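Local coordinates for protein alpha-L-rhamnosidase (Aspergillus terreus, PDB 6GSZ) that probably hydrolyses terminal non-reducing alpha-L-rhamnose residues of alpha-L-rhamnosides, at residues A498-P510 and Y552-V564. Residues are numbered along the deposited sequence; the frame is centred on the assembly and turned at random.
Sequences ARSEQLNHSYSLP and YGGAKDWVDKGIV. With NAG (2-acetamido-2-deoxy-beta-D-glucopyranose), chain B; NAG (2-acetamido-2-deoxy-beta-D-glucopyranose), chain D; NAG (2-acetamido-2-deoxy-beta-D-glucopyranose), chain C; BMA (beta-D-mannopyranose), chain E.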
ATOM      1  N   ALA A 498     -11.111  -5.814   6.400  1.00  9.75           N
ATOM      2  CA  ALA A 498     -11.219  -5.260   7.743  1.00 10.12           C
ATOM      3  C   ALA A 498     -12.673  -5.445   8.234  1.00 10.24           C
ATOM      4  O   ALA A 498     -12.923  -5.808   9.386  1.00 10.66           O
ATOM      5  CB  ALA A 498     -10.806  -3.805   7.753  1.00 10.93           C
ATOM      6  N   ARG A 499     -13.652  -5.123   7.359  1.00  9.86           N
ATOM      7  CA  ARG A 499     -15.056  -5.220   7.680  1.00 10.29           C
ATOM      8  C   ARG A 499     -15.425  -6.685   8.002  1.00 10.27           C
ATOM      9  O   ARG A 499     -16.111  -6.944   8.988  1.00 12.00           O
ATOM     10  CB  ARG A 499     -15.896  -4.637   6.537  1.00 11.41           C
ATOM     11  CG  ARG A 499     -17.394  -4.768   6.721  1.00 11.44           C
ATOM     12  CD  ARG A 499     -17.860  -4.159   8.032  1.00 11.13           C
ATOM     13  NE  ARG A 499     -19.297  -3.998   8.040  1.00 13.06           N
ATOM     14  CZ  ARG A 499     -20.043  -3.770   9.136  1.00 11.95           C
ATOM     15  NH1 ARG A 499     -19.439  -3.685  10.322  1.00 12.02           N
ATOM     16  NH2 ARG A 499     -21.356  -3.604   8.989  1.00 14.33           N
ATOM     17  N   SER A 500     -15.037  -7.628   7.131  1.00 10.16           N
ATOM     18  CA  SER A 500     -15.345  -9.034   7.370  1.00 10.91           C
ATOM     19  C   SER A 500     -14.788  -9.515   8.723  1.00 10.14           C
ATOM     20  O   SER A 500     -15.522 -10.216   9.492  1.00 12.26           O
ATOM     21  CB  SER A 500     -14.773  -9.897   6.252  1.00 12.48           C
ATOM     22  OG  SER A 500     -15.397  -9.636   4.997  1.00 13.29           O
ATOM     23  N   GLU A 501     -13.547  -9.116   9.020  1.00 10.20           N
ATOM     24  CA  GLU A 501     -12.906  -9.517  10.238  1.00 10.43           C
ATOM     25  C   GLU A 501     -13.658  -8.948  11.445  1.00 10.31           C
ATOM     26  O   GLU A 501     -13.890  -9.624  12.463  1.00 12.16           O
ATOM     27  CB  GLU A 501     -11.432  -9.125  10.233  1.00 10.80           C
ATOM     28  CG  GLU A 501     -10.590  -9.840   9.182  1.00 11.06           C
ATOM     29  CD  GLU A 501     -10.091 -11.238   9.447  1.00 11.99           C
ATOM     30  OE1 GLU A 501     -10.668 -11.898  10.318  1.00 13.86           O
ATOM     31  OE2 GLU A 501      -9.093 -11.565   8.765  1.00 12.16           O
ATOM     32  N   GLN A 502     -14.011  -7.641  11.370  1.00 10.31           N
ATOM     33  CA  GLN A 502     -14.762  -6.965  12.417  1.00 11.20           C
ATOM     34  C   GLN A 502     -16.087  -7.673  12.703  1.00 10.98           C
ATOM     35  O   GLN A 502     -16.505  -7.761  13.893  1.00 12.15           O
ATOM     36  CB  GLN A 502     -14.977  -5.525  11.957  1.00 11.44           C
ATOM     37  CG  GLN A 502     -15.838  -4.718  12.929  1.00 12.85           C
ATOM     38  CD  GLN A 502     -16.365  -3.454  12.297  1.00 12.31           C
ATOM     39  OE1 GLN A 502     -16.632  -3.417  11.088  1.00 12.84           O
ATOM     40  NE2 GLN A 502     -16.509  -2.427  13.127  1.00 11.18           N
ATOM     41  N   LEU A 503     -16.785  -8.115  11.654  1.00 11.73           N
ATOM     42  CA  LEU A 503     -18.104  -8.719  11.866  1.00 12.36           C
ATOM     43  C   LEU A 503     -17.992 -10.049  12.632  1.00 14.45           C
ATOM     44  O   LEU A 503     -19.010 -10.485  13.186  1.00 18.66           O
ATOM     45  CB  LEU A 503     -18.823  -8.901  10.534  1.00 13.09           C
ATOM     46  CG  LEU A 503     -19.376  -7.589   9.970  1.00 14.56           C
ATOM     47  CD1 LEU A 503     -19.738  -7.760   8.493  1.00 17.37           C
ATOM     48  CD2 LEU A 503     -20.563  -7.078  10.801  1.00 16.06           C
ATOM     49  N   ASN A 504     -16.818 -10.676  12.648  1.00 13.41           N
ATOM     50  CA  ASN A 504     -16.613 -11.863  13.484  1.00 14.62           C
ATOM     51  C   ASN A 504     -15.815 -11.577  14.749  1.00 14.62           C
ATOM     52  O   ASN A 504     -15.301 -12.497  15.390  1.00 18.23           O
ATOM     53  CB  ASN A 504     -15.924 -12.962  12.698  1.00 15.90           C
ATOM     54  CG  ASN A 504     -16.054 -14.311  13.375  1.00 18.49           C
ATOM     55  OD1 ASN A 504     -17.113 -14.636  13.947  1.00 18.48           O
ATOM     56  ND2 ASN A 504     -14.979 -15.074  13.325  1.00 17.62           N
ATOM     57  N   HIS A 505     -15.778 -10.325  15.181  1.00 13.77           N
ATOM     58  CA  HIS A 505     -15.018  -9.873  16.346  1.00 13.64           C
ATOM     59  C   HIS A 505     -15.852  -8.910  17.205  1.00 14.79           C
ATOM     60  O   HIS A 505     -15.312  -7.972  17.806  1.00 14.93           O
ATOM     61  CB  HIS A 505     -13.714  -9.238  15.831  1.00 14.44           C
ATOM     62  CG  HIS A 505     -12.583  -9.180  16.777  1.00 17.95           C
ATOM     63  ND1 HIS A 505     -12.211  -8.047  17.468  1.00 24.45           N
ATOM     64  CD2 HIS A 505     -11.617 -10.082  17.018  1.00 22.63           C
ATOM     65  CE1 HIS A 505     -11.141  -8.314  18.202  1.00 23.53           C
ATOM     66  NE2 HIS A 505     -10.751  -9.533  17.929  1.00 26.10           N
ATOM     67  N   SER A 506     -17.164  -9.159  17.249  1.00 15.35           N
ATOM     68  CA  SER A 506     -18.099  -8.402  18.112  1.00 18.33           C
ATOM     69  C   SER A 506     -17.984  -6.887  17.873  1.00 16.24           C
ATOM     70  O   SER A 506     -17.997  -6.073  18.826  1.00 18.61           O
ATOM     71  CB  SER A 506     -17.867  -8.766  19.559  1.00 23.36           C
ATOM     72  OG  SER A 506     -18.090 -10.169  19.755  1.00 30.40           O
ATOM     73  N   TYR A 507     -17.806  -6.532  16.588  1.00 13.59           N
ATOM     74  CA  TYR A 507     -17.842  -5.150  16.064  1.00 13.02           C
ATOM     75  C   TYR A 507     -16.571  -4.381  16.395  1.00 12.04           C
ATOM     76  O   TYR A 507     -16.433  -3.215  16.026  1.00 12.95           O
ATOM     77  CB  TYR A 507     -19.090  -4.393  16.485  1.00 14.31           C
ATOM     78  CG  TYR A 507     -20.349  -5.105  16.090  1.00 16.99           C
ATOM     79  CD1 TYR A 507     -20.733  -5.192  14.752  1.00 16.99           C
ATOM     80  CD2 TYR A 507     -21.145  -5.726  17.040  1.00 18.63           C
ATOM     81  CE1 TYR A 507     -21.891  -5.847  14.375  1.00 19.04           C
ATOM     82  CE2 TYR A 507     -22.312  -6.379  16.667  1.00 20.43           C
ATOM     83  CZ  TYR A 507     -22.681  -6.443  15.337  1.00 21.07           C
ATOM     84  OH  TYR A 507     -23.842  -7.083  14.986  1.00 25.55           O
ATOM     85  N   SER A 508     -15.608  -5.028  17.045  1.00 13.90           N
ATOM     86  CA  SER A 508     -14.283  -4.514  17.261  1.00 13.95           C
ATOM     87  C   SER A 508     -13.386  -4.919  16.084  1.00 13.88           C
ATOM     88  O   SER A 508     -13.574  -5.923  15.438  1.00 17.24           O
ATOM     89  CB  SER A 508     -13.742  -5.064  18.584  1.00 16.91           C
ATOM     90  OG  SER A 508     -12.514  -4.452  18.881  1.00 20.68           O
ATOM     91  N   LEU A 509     -12.359  -4.135  15.812  1.00 14.66           N
ATOM     92  CA  LEU A 509     -11.409  -4.422  14.754  1.00 13.16           C
ATOM     93  C   LEU A 509     -10.217  -5.176  15.336  1.00 13.71           C
ATOM     94  O   LEU A 509      -9.589  -4.729  16.289  1.00 13.90           O
ATOM     95  CB  LEU A 509     -10.966  -3.111  14.105  1.00 14.31           C
ATOM     96  CG  LEU A 509     -10.148  -3.245  12.839  1.00 13.85           C
ATOM     97  CD1 LEU A 509     -10.984  -3.837  11.702  1.00 15.06           C
ATOM     98  CD2 LEU A 509      -9.561  -1.889  12.464  1.00 14.01           C
ATOM     99  N   PRO A 510      -9.865  -6.359  14.793  1.00 12.26           N
ATOM    100  CA  PRO A 510      -8.616  -7.010  15.187  1.00 11.74           C
ATOM    101  C   PRO A 510      -7.430  -6.078  14.958  1.00 11.62           C
ATOM    102  O   PRO A 510      -7.484  -5.186  14.131  1.00 11.66           O
ATOM    103  CB  PRO A 510      -8.540  -8.247  14.315  1.00 11.83           C
ATOM    104  CG  PRO A 510      -9.968  -8.528  13.979  1.00 12.37           C
ATOM    105  CD  PRO A 510     -10.613  -7.160  13.812  1.00 12.82           C
ATOM    106  N   TYR A 552     -19.049   2.511   5.369  1.00 11.32           N
ATOM    107  CA  TYR A 552     -19.781   3.141   6.427  1.00 10.80           C
ATOM    108  C   TYR A 552     -20.145   2.203   7.566  1.00  9.70           C
ATOM    109  O   TYR A 552     -19.966   2.574   8.752  1.00 12.13           O
ATOM    110  CB  TYR A 552     -21.050   3.814   5.899  1.00 11.67           C
ATOM    111  CG  TYR A 552     -21.778   4.618   6.940  1.00 11.95           C
ATOM    112  CD1 TYR A 552     -21.270   5.824   7.383  1.00 13.03           C
ATOM    113  CD2 TYR A 552     -22.951   4.166   7.516  1.00 13.23           C
ATOM    114  CE1 TYR A 552     -21.952   6.609   8.294  1.00 13.22           C
ATOM    115  CE2 TYR A 552     -23.640   4.931   8.456  1.00 15.06           C
ATOM    116  CZ  TYR A 552     -23.122   6.142   8.867  1.00 13.89           C
ATOM    117  OH  TYR A 552     -23.799   6.923   9.774  1.00 13.99           O
ATOM    118  N   GLY A 553     -20.595   0.990   7.216  1.00 12.04           N
ATOM    119  CA  GLY A 553     -21.063   0.095   8.278  1.00 11.84           C
ATOM    120  C   GLY A 553     -19.959  -0.271   9.263  1.00 11.15           C
ATOM    121  O   GLY A 553     -20.167  -0.297  10.483  1.00 12.29           O
ATOM    122  N   GLY A 554     -18.741  -0.446   8.756  1.00 10.33           N
ATOM    123  CA  GLY A 554     -17.616  -0.715   9.646  1.00 10.98           C
ATOM    124  C   GLY A 554     -17.367   0.418  10.626  1.00 10.54           C
ATOM    125  O   GLY A 554     -17.138   0.222  11.833  1.00 11.35           O
ATOM    126  N   ALA A 555     -17.357   1.647  10.088  1.00 10.69           N
ATOM    127  CA  ALA A 555     -17.128   2.837  10.905  1.00 10.59           C
ATOM    128  C   ALA A 555     -18.222   3.017  11.970  1.00 10.07           C
ATOM    129  O   ALA A 555     -17.921   3.232  13.136  1.00 11.60           O
ATOM    130  CB  ALA A 555     -17.018   4.051   9.984  1.00 11.68           C
ATOM    131  N   LYS A 556     -19.470   2.899  11.549  1.00 10.43           N
ATOM    132  CA  LYS A 556     -20.579   3.088  12.450  1.00 11.29           C
ATOM    133  C   LYS A 556     -20.637   1.992  13.526  1.00 11.36           C
ATOM    134  O   LYS A 556     -20.827   2.271  14.712  1.00 12.74           O
ATOM    135  CB  LYS A 556     -21.891   3.162  11.673  1.00 12.97           C
ATOM    136  CG  LYS A 556     -23.136   3.240  12.548  1.00 15.07           C
ATOM    137  CD  LYS A 556     -24.361   3.678  11.778  1.00 15.53           C
ATOM    138  CE  LYS A 556     -25.680   3.499  12.512  1.00 18.05           C
ATOM    139  NZ  LYS A 556     -25.779   4.084  13.869  1.00 17.07           N
ATOM    140  N   ASP A 557     -20.408   0.736  13.145  1.00 11.36           N
ATOM    141  CA  ASP A 557     -20.484  -0.348  14.119  1.00 12.17           C
ATOM    142  C   ASP A 557     -19.339  -0.235  15.132  1.00 11.03           C
ATOM    143  O   ASP A 557     -19.528  -0.578  16.301  1.00 12.12           O
ATOM    144  CB  ASP A 557     -20.426  -1.716  13.449  1.00 12.12           C
ATOM    145  CG  ASP A 557     -21.715  -2.162  12.787  1.00 13.74           C
ATOM    146  OD1 ASP A 557     -22.778  -1.544  13.048  1.00 18.00           O
ATOM    147  OD2 ASP A 557     -21.668  -3.156  12.003  1.00 14.89           O
ATOM    148  N   TRP A 558     -18.168   0.252  14.707  1.00 11.33           N
ATOM    149  CA  TRP A 558     -17.071   0.457  15.621  1.00 10.74           C
ATOM    150  C   TRP A 558     -17.457   1.443  16.738  1.00 11.56           C
ATOM    151  O   TRP A 558     -17.250   1.181  17.935  1.00 12.18           O
ATOM    152  CB  TRP A 558     -15.839   0.929  14.872  1.00 11.11           C
ATOM    153  CG  TRP A 558     -14.734   1.438  15.729  1.00 10.05           C
ATOM    154  CD1 TRP A 558     -14.289   2.716  15.790  1.00 11.43           C
ATOM    155  CD2 TRP A 558     -13.924   0.709  16.665  1.00 11.37           C
ATOM    156  NE1 TRP A 558     -13.261   2.851  16.678  1.00 10.66           N
ATOM    157  CE2 TRP A 558     -13.000   1.615  17.226  1.00 10.92           C
ATOM    158  CE3 TRP A 558     -13.852  -0.633  17.078  1.00 12.12           C
ATOM    159  CZ2 TRP A 558     -12.060   1.265  18.188  1.00 11.65           C
ATOM    160  CZ3 TRP A 558     -12.927  -0.972  18.037  1.00 13.08           C
ATOM    161  CH2 TRP A 558     -12.006  -0.060  18.551  1.00 12.86           C
ATOM    162  N   VAL A 559     -17.977   2.614  16.333  1.00 12.17           N
ATOM    163  CA  VAL A 559     -18.333   3.616  17.322  1.00 11.40           C
ATOM    164  C   VAL A 559     -19.493   3.090  18.183  1.00 11.28           C
ATOM    165  O   VAL A 559     -19.491   3.260  19.410  1.00 13.39           O
ATOM    166  CB  VAL A 559     -18.656   4.943  16.651  1.00 11.99           C
ATOM    167  CG1 VAL A 559     -19.194   5.980  17.609  1.00 12.97           C
ATOM    168  CG2 VAL A 559     -17.407   5.464  15.970  1.00 12.48           C
ATOM    169  N   ASP A 560     -20.498   2.483  17.548  1.00 12.29           N
ATOM    170  CA  ASP A 560     -21.699   2.120  18.254  1.00 12.73           C
ATOM    171  C   ASP A 560     -21.479   0.939  19.224  1.00 13.41           C
ATOM    172  O   ASP A 560     -22.136   0.889  20.287  1.00 14.04           O
ATOM    173  CB  ASP A 560     -22.808   1.749  17.292  1.00 13.06           C
ATOM    174  CG  ASP A 560     -23.368   2.917  16.495  1.00 13.26           C
ATOM    175  OD1 ASP A 560     -23.065   4.115  16.865  1.00 14.04           O
ATOM    176  OD2 ASP A 560     -24.148   2.613  15.552  1.00 15.31           O
ATOM    177  N   LYS A 561     -20.691  -0.058  18.802  1.00 13.65           N
ATOM    178  CA  LYS A 561     -20.682  -1.359  19.477  1.00 14.89           C
ATOM    179  C   LYS A 561     -19.273  -1.905  19.767  1.00 15.10           C
ATOM    180  O   LYS A 561     -19.122  -2.876  20.530  1.00 19.53           O
ATOM    181  CB  LYS A 561     -21.454  -2.367  18.619  1.00 16.85           C
ATOM    182  CG  LYS A 561     -22.922  -2.033  18.419  1.00 18.09           C
ATOM    183  CD  LYS A 561     -23.690  -3.053  17.596  1.00 22.92           C
ATOM    184  CE  LYS A 561     -25.098  -2.634  17.262  1.00 28.67           C
ATOM    185  NZ  LYS A 561     -25.757  -3.668  16.419  1.00 34.87           N
ATOM    186  N   GLY A 562     -18.259  -1.385  19.065  1.00 12.13           N
ATOM    187  CA  GLY A 562     -16.889  -1.856  19.222  1.00 13.94           C
ATOM    188  C   GLY A 562     -16.153  -1.234  20.405  1.00 13.45           C
ATOM    189  O   GLY A 562     -15.593  -1.923  21.237  1.00 15.67           O
ATOM    190  N   ILE A 563     -16.164   0.101  20.476  1.00 13.40           N
ATOM    191  CA  ILE A 563     -15.526   0.805  21.573  1.00 13.17           C
ATOM    192  C   ILE A 563     -16.185   0.394  22.897  1.00 14.20           C
ATOM    193  O   ILE A 563     -17.404   0.261  22.971  1.00 15.10           O
ATOM    194  CB  ILE A 563     -15.618   2.322  21.339  1.00 13.92           C
ATOM    195  CG1 ILE A 563     -14.801   2.716  20.089  1.00 14.76           C
ATOM    196  CG2 ILE A 563     -15.161   3.095  22.564  1.00 14.99           C
ATOM    197  CD1 ILE A 563     -14.881   4.168  19.720  1.00 16.25           C
ATOM    198  N   VAL A 564     -15.344   0.153  23.922  1.00 14.71           N
ATOM    199  CA  VAL A 564     -15.784  -0.236  25.252  1.00 15.62           C
ATOM    200  C   VAL A 564     -15.751   1.027  26.125  1.00 15.77           C
ATOM    201  O   VAL A 564     -14.719   1.623  26.303  1.00 15.83           O
ATOM    202  CB  VAL A 564     -14.878  -1.347  25.843  1.00 20.24           C
ATOM    203  CG1 VAL A 564     -15.270  -1.744  27.254  1.00 22.73           C
ATOM    204  CG2 VAL A 564     -14.892  -2.550  24.964  1.00 26.19           C
TER
HETATM  205  C1  NAG B   1     -14.963 -16.397  13.931  1.00 19.14           C
HETATM  206  C2  NAG B   1     -14.206 -17.382  13.025  1.00 17.64           C
HETATM  207  C3  NAG B   1     -14.041 -18.717  13.710  1.00 22.59           C
HETATM  208  C4  NAG B   1     -13.379 -18.576  15.059  1.00 23.33           C
HETATM  209  C5  NAG B   1     -14.176 -17.563  15.882  1.00 21.96           C
HETATM  210  C6  NAG B   1     -13.459 -17.267  17.192  1.00 26.90           C
HETATM  211  C7  NAG B   1     -14.256 -17.375  10.564  1.00 18.93           C
HETATM  212  C8  NAG B   1     -15.136 -17.589   9.358  1.00 20.47           C
HETATM  213  N2  NAG B   1     -14.866 -17.567  11.763  1.00 18.36           N
HETATM  214  O3  NAG B   1     -13.255 -19.559  12.878  1.00 23.93           O
HETATM  215  O4  NAG B   1     -13.420 -19.863  15.665  1.00 27.76           O
HETATM  216  O5  NAG B   1     -14.224 -16.327  15.147  1.00 21.30           O
HETATM  217  O6  NAG B   1     -12.055 -16.928  16.941  1.00 31.21           O
HETATM  218  O7  NAG B   1     -13.069 -17.025  10.475  1.00 20.79           O
HETATM  219  C1  NAG D   1     -26.096   7.308  18.090  1.00 17.06           C
HETATM  220  C2  NAG D   1     -26.694   6.096  17.303  1.00 16.05           C
HETATM  221  C3  NAG D   1     -26.891   4.912  18.250  1.00 16.06           C
HETATM  222  C4  NAG D   1     -25.590   4.640  19.030  1.00 16.10           C
HETATM  223  C5  NAG D   1     -24.967   5.888  19.603  1.00 14.34           C
HETATM  224  C6  NAG D   1     -23.558   5.663  20.155  1.00 15.03           C
HETATM  225  C7  NAG D   1     -27.989   6.741  15.371  1.00 20.34           C
HETATM  226  C8  NAG D   1     -29.320   7.080  14.788  1.00 23.27           C
HETATM  227  N2  NAG D   1     -27.945   6.401  16.654  1.00 18.79           N
HETATM  228  O3  NAG D   1     -27.302   3.759  17.506  1.00 18.42           O
HETATM  229  O4  NAG D   1     -25.844   3.810  20.181  1.00 16.07           O
HETATM  230  O5  NAG D   1     -24.877   6.965  18.632  1.00 15.25           O
HETATM  231  O6  NAG D   1     -22.573   5.578  19.102  1.00 14.69           O
HETATM  232  O7  NAG D   1     -26.955   6.847  14.675  1.00 18.75           O
HETATM  233  C1  NAG C   2     -25.712   2.419  20.002  1.00 15.93           C
HETATM  234  C2  NAG C   2     -25.432   1.808  21.351  1.00 17.06           C
HETATM  235  C3  NAG C   2     -25.456   0.288  21.252  1.00 18.59           C
HETATM  236  C4  NAG C   2     -26.738  -0.182  20.577  1.00 19.89           C
HETATM  237  C5  NAG C   2     -26.939   0.515  19.237  1.00 19.07           C
HETATM  238  C6  NAG C   2     -28.286   0.163  18.620  1.00 25.50           C
HETATM  239  C7  NAG C   2     -23.978   3.139  22.802  1.00 17.07           C
HETATM  240  C8  NAG C   2     -22.556   3.469  23.128  1.00 16.87           C
HETATM  241  N2  NAG C   2     -24.155   2.244  21.828  1.00 16.14           N
HETATM  242  O3  NAG C   2     -25.349  -0.289  22.561  1.00 22.64           O
HETATM  243  O4  NAG C   2     -26.619  -1.567  20.328  1.00 25.06           O
HETATM  244  O5  NAG C   2     -26.925   1.921  19.464  1.00 17.96           O
HETATM  245  O6  NAG C   2     -28.422   0.925  17.399  1.00 30.59           O
HETATM  246  O7  NAG C   2     -24.916   3.706  23.372  1.00 18.79           O
HETATM  247  C1  BMA E   3     -27.617  -2.395  20.939  1.00 26.68           C
HETATM  248  C2  BMA E   3     -27.790  -3.696  20.168  1.00 30.22           C
HETATM  249  C3  BMA E   3     -28.791  -4.592  20.921  1.00 33.35           C
HETATM  250  C4  BMA E   3     -28.338  -4.789  22.366  1.00 36.75           C
HETATM  251  C5  BMA E   3     -27.983  -3.483  23.066  1.00 36.46           C
HETATM  252  C6  BMA E   3     -27.208  -3.751  24.351  1.00 40.88           C
HETATM  253  O2  BMA E   3     -26.516  -4.305  20.098  1.00 32.77           O
HETATM  254  O3  BMA E   3     -28.858  -5.887  20.327  1.00 37.96           O
HETATM  255  O4  BMA E   3     -29.406  -5.402  23.075  1.00 41.56           O
HETATM  256  O5  BMA E   3     -27.171  -2.642  22.235  1.00 29.64           O
HETATM  257  O6  BMA E   3     -26.965  -2.480  24.952  1.00 49.06           O
HETATM  258  O   HOH W   1     -25.520  -6.243  17.140  0.50 39.51           O
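Arg499 reaches from helix 498-503 across the backbone of Gly553 and Gly554 to the carboxylate of Asp557. Its CG stands anti to the backbone N (chi1 176°), and a bend at chi2 lays the rest of the chain over helix 552-562. CB and CG make no close approach; Arg499 CD is the first atom to touch, 3.8 Å from Gly554 CA. NE follows over Gly554 N, and CZ lies above the Gly553-Gly554 peptide, which lies over the centre of one guanidinium face while Leu503 CD2 sits towards the rim of the other. At the tip Arg499 NH1 and NH2 both bond end-on to Asp557 OD2, at 2.8 Å and 3.1 Å, in a salt bridge; the oxygen lies in the guanidinium plane, but both nitrogens come from one face of the carboxylate. NH1 also donates to Gln502 OE1, which fixes the amide's orientation. Gln502 NE2 in turn gives a nearly straight bond (166°) to a lone pair of Gly554 O, 3.0 Å away, and a second to Tyr507 O, tying the turn to both helices.

The two helices belong to the (alpha/alpha)6-barrel catalytic domain expected of this six-hairpin glycosidase family; the axes of the segments 498-503 and 552-562 approach to 9.8 Å at 37°. Beyond the first helix, the type I' turn from His505 to Ser508 packs against the end of the second, where Gly562 CA lies 3.5 Å from Tyr507 O. Lys561 runs alongside the Tyr507 ring, its CD over one face in a CH-pi contact, and a water joins Lys561 NZ to Tyr507 OH. NZ also bonds to a mannose, and the carbonyl oxygens of Ser506 and Lys561 both ligate a calcium ion. The Trp558 ring edge meets Ser508 OG through CZ3, its NE1 bonded to Asp529.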